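Local coordinates for uncharacterized protein (Bacteroides caccae, PDB 4R4K) that is of unknown function but has a cystatin-like fold and belongs to the NTF2 clan, with polyethylene glycol bound in the crystal, at residues S100-F108 against Y117-W125. Numbering follows the deposited sequence. Where two conformers were deposited one is given.
Sequences SEIDLRVEF and YVVDCYTGW. With PEU (2,5,8,11,14,17,20,23,26,29,32,35,38,41,44,47,50,53,56,59,62,65,68,71,74,77,80-heptacosaoxadooctacontan-82-ol), chain H; ACT (acetate ion), chain G.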
# COMPACT_ATOMS: atom_id res chain seq x y z
N SER A 100 1.53 -12.35 -13.34
CA SER A 100 0.20 -11.98 -12.85
C SER A 100 0.16 -10.46 -12.74
O SER A 100 1.20 -9.80 -12.76
CB SER A 100 -0.14 -12.62 -11.48
OG SER A 100 -0.29 -14.03 -11.56
N GLU A 101 -1.04 -9.90 -12.58
CA GLU A 101 -1.18 -8.50 -12.25
C GLU A 101 -0.59 -8.28 -10.85
O GLU A 101 -0.62 -9.15 -9.99
CB GLU A 101 -2.66 -8.09 -12.25
CG GLU A 101 -2.90 -6.61 -12.06
CD GLU A 101 -2.26 -5.77 -13.15
OE1 GLU A 101 -2.88 -5.53 -14.21
OE2 GLU A 101 -1.11 -5.36 -12.95
N ILE A 102 -0.07 -7.08 -10.63
CA ILE A 102 0.51 -6.73 -9.32
C ILE A 102 -0.58 -6.78 -8.27
O ILE A 102 -1.77 -6.59 -8.58
CB ILE A 102 1.15 -5.34 -9.30
CG1 ILE A 102 0.09 -4.27 -9.56
CG2 ILE A 102 2.31 -5.29 -10.29
CD1 ILE A 102 0.54 -2.88 -9.19
N ASP A 103 -0.20 -7.08 -7.04
CA ASP A 103 -1.15 -7.02 -5.92
C ASP A 103 -0.89 -5.89 -4.92
O ASP A 103 -1.64 -5.72 -3.98
CB ASP A 103 -1.28 -8.36 -5.21
CG ASP A 103 -0.00 -8.87 -4.67
OD1 ASP A 103 0.92 -8.09 -4.34
OD2 ASP A 103 0.07 -10.12 -4.58
N LEU A 104 0.16 -5.10 -5.13
CA LEU A 104 0.44 -3.92 -4.30
C LEU A 104 1.20 -2.89 -5.12
O LEU A 104 2.18 -3.23 -5.78
CB LEU A 104 1.24 -4.26 -3.03
CG LEU A 104 1.64 -3.12 -2.07
CD1 LEU A 104 0.43 -2.52 -1.39
CD2 LEU A 104 2.63 -3.56 -0.99
N ARG A 105 0.76 -1.63 -5.07
CA ARG A 105 1.51 -0.51 -5.60
C ARG A 105 1.35 0.61 -4.59
O ARG A 105 0.22 0.94 -4.22
CB ARG A 105 1.01 -0.08 -6.98
CG ARG A 105 1.69 1.09 -7.67
CD ARG A 105 0.85 1.59 -8.82
NE ARG A 105 1.58 2.61 -9.58
CZ ARG A 105 1.57 3.91 -9.30
NH1 ARG A 105 0.90 4.38 -8.25
NH2 ARG A 105 2.26 4.75 -10.07
N VAL A 106 2.47 1.13 -4.10
CA VAL A 106 2.46 2.24 -3.16
C VAL A 106 3.30 3.37 -3.73
O VAL A 106 4.44 3.17 -4.18
CB VAL A 106 3.07 1.85 -1.80
CG1 VAL A 106 2.81 2.95 -0.78
CG2 VAL A 106 2.51 0.52 -1.33
N GLU A 107 2.71 4.56 -3.76
CA GLU A 107 3.35 5.74 -4.31
C GLU A 107 3.68 6.70 -3.18
O GLU A 107 2.80 7.09 -2.40
CB GLU A 107 2.42 6.44 -5.31
CG GLU A 107 3.05 7.66 -5.97
CD GLU A 107 2.19 8.26 -7.05
OE1 GLU A 107 0.96 8.07 -7.02
OE2 GLU A 107 2.74 8.96 -7.93
N PHE A 108 4.96 7.08 -3.11
CA PHE A 108 5.50 7.96 -2.08
C PHE A 108 5.98 9.25 -2.72
O PHE A 108 6.57 9.23 -3.81
CB PHE A 108 6.73 7.35 -1.42
CG PHE A 108 6.49 6.05 -0.74
CD1 PHE A 108 6.10 6.00 0.60
CD2 PHE A 108 6.70 4.88 -1.42
CE1 PHE A 108 5.92 4.78 1.22
CE2 PHE A 108 6.52 3.67 -0.82
CZ PHE A 108 6.15 3.61 0.51
N TYR A 117 5.34 11.18 2.28
CA TYR A 117 3.99 10.68 2.45
C TYR A 117 3.66 9.65 1.39
O TYR A 117 4.16 9.70 0.26
CB TYR A 117 2.98 11.80 2.28
CG TYR A 117 3.07 12.87 3.29
CD1 TYR A 117 3.94 13.92 3.09
CD2 TYR A 117 2.28 12.87 4.43
CE1 TYR A 117 4.03 14.91 4.02
CE2 TYR A 117 2.38 13.86 5.38
CZ TYR A 117 3.25 14.89 5.15
OH TYR A 117 3.39 15.87 6.07
N VAL A 118 2.76 8.75 1.78
CA VAL A 118 2.07 7.92 0.80
C VAL A 118 0.93 8.75 0.23
O VAL A 118 0.15 9.32 0.99
CB VAL A 118 1.52 6.64 1.44
CG1 VAL A 118 0.59 5.92 0.46
CG2 VAL A 118 2.68 5.76 1.84
N VAL A 119 0.90 8.87 -1.10
CA VAL A 119 -0.17 9.60 -1.78
C VAL A 119 -1.12 8.73 -2.58
O VAL A 119 -2.21 9.19 -2.94
CB VAL A 119 0.39 10.72 -2.67
CG1 VAL A 119 1.16 11.74 -1.84
CG2 VAL A 119 1.24 10.17 -3.80
N ASP A 120 -0.74 7.49 -2.87
CA ASP A 120 -1.63 6.59 -3.56
C ASP A 120 -1.24 5.16 -3.26
O ASP A 120 -0.08 4.87 -2.92
CB ASP A 120 -1.65 6.84 -5.06
CG ASP A 120 -2.97 6.43 -5.72
OD1 ASP A 120 -3.93 5.99 -5.03
OD2 ASP A 120 -3.05 6.54 -6.96
N CYS A 121 -2.22 4.28 -3.39
CA CYS A 121 -1.98 2.87 -3.17
C CYS A 121 -3.04 2.05 -3.90
O CYS A 121 -4.21 2.42 -3.93
CB CYS A 121 -2.00 2.56 -1.69
SG CYS A 121 -1.86 0.80 -1.26
N TYR A 122 -2.57 1.00 -4.55
CA TYR A 122 -3.41 -0.08 -5.02
C TYR A 122 -3.07 -1.26 -4.13
O TYR A 122 -1.90 -1.59 -3.95
CB TYR A 122 -3.14 -0.45 -6.48
CG TYR A 122 -3.85 -1.73 -6.84
CD1 TYR A 122 -5.23 -1.73 -7.09
CD2 TYR A 122 -3.17 -2.94 -6.84
CE1 TYR A 122 -5.91 -2.91 -7.37
CE2 TYR A 122 -3.83 -4.13 -7.12
CZ TYR A 122 -5.21 -4.11 -7.38
OH TYR A 122 -5.88 -5.26 -7.66
N THR A 123 -4.09 -1.88 -3.55
CA THR A 123 -3.88 -3.13 -2.83
C THR A 123 -4.86 -4.21 -3.24
O THR A 123 -6.06 -3.95 -3.39
CB THR A 123 -3.90 -2.92 -1.31
OG1 THR A 123 -3.84 -4.20 -0.65
CG2 THR A 123 -5.14 -2.20 -0.85
N GLY A 124 -4.35 -5.42 -3.41
CA GLY A 124 -5.19 -6.57 -3.72
C GLY A 124 -6.25 -6.87 -2.66
O GLY A 124 -7.13 -7.65 -2.92
N TRP A 125 -6.12 -6.32 -1.45
CA TRP A 125 -7.22 -6.44 -0.46
C TRP A 125 -8.54 -5.95 -1.05
O TRP A 125 -9.60 -6.48 -0.72
CB TRP A 125 -6.91 -5.62 0.79
CG TRP A 125 -6.10 -6.28 1.84
CD1 TRP A 125 -4.81 -6.00 2.17
CD2 TRP A 125 -6.55 -7.27 2.78
NE1 TRP A 125 -4.43 -6.78 3.22
CE2 TRP A 125 -5.48 -7.57 3.62
CE3 TRP A 125 -7.76 -7.94 2.99
CZ2 TRP A 125 -5.57 -8.51 4.65
CZ3 TRP A 125 -7.85 -8.90 4.01
CH2 TRP A 125 -6.76 -9.17 4.82
OCP PEU H . -5.92 -11.84 0.50
CCQ PEU H . -6.01 -10.56 1.13
CCR PEU H . -5.13 -9.56 0.40
OCS PEU H . -3.78 -10.03 0.37
CCT PEU H . -3.21 -10.10 -0.95
CCU PEU H . -2.88 -8.71 -1.48
OCV PEU H . -2.05 -8.05 -0.52
CCW PEU H . -1.40 -6.88 -1.01
CCX PEU H . -1.05 -6.00 0.18
OCY PEU H . -0.23 -6.69 1.13
CCZ PEU H . 0.20 -5.89 2.25
CDA PEU H . -0.94 -5.58 3.22
ODB PEU H . -0.58 -5.88 4.57
CDC PEU H . -1.53 -6.66 5.29
CDD PEU H . -1.47 -8.11 4.80
ODE PEU H . -2.03 -9.00 5.77
C ACT G . 2.48 2.48 -13.18
O ACT G . 1.74 3.06 -14.00
OXT ACT G . 3.33 3.11 -12.51
CH3 ACT G . 2.33 1.00 -12.99
O HOH W 1 -4.39 -7.53 -7.37
O HOH W 2 -1.36 7.64 -8.52
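Arg-105 and Tyr-122 form a hydrogen-bonded antiparallel pair near the open end of a hairpin whose strands, 104-108 and 117-123, run at 176° to each other; N of Arg-105 lies 2.9 Å from O of Tyr-122, and the N-H of Tyr-122 bonds in return to O of Arg-105. The ladder illustrates how a classic beta bulge is absorbed: Val-119 and Asp-120 both face Glu-107, whose O takes the Val-119 N-H while its own N-H reaches O of Asp-120. In the conformer of Glu-107 described, its carboxylate and that of Asp-120 are turned 30° apart, their OE1 and OD2 separated by 4.3 Å. One water probably bridges these two oxygens, and further bonds from His-90 to Glu-107 and Thr-36 to Asp-120 probably ease the like charges. On this same face the Tyr-122 ring, swung out with CG anti to the backbone N (chi1 169°), brings CE2 to 3.5 Å from O of Ile-102; a second water joins that carbonyl to the tyrosine OH. The opposite face is largely apolar. CG2 of Val-118 presses on CE1 of Phe-108 at 3.4 Å, its CG1 and CG2 meet CG1 of Val-106, and SG of Cys-121 lies 4.0 Å from CD1 of Leu-104. Where the ladder ends, Gly-124 N binds O of Asp-103, Thr-123 closes an ST turn onto Trp-125 N, and the indole carries the glycol chain over one face. Strand 90-97 continues the sheet beyond 104-110, while helix 12-21 covers Phe-108 and Val-118 and helix 135-152 packs against Trp-125.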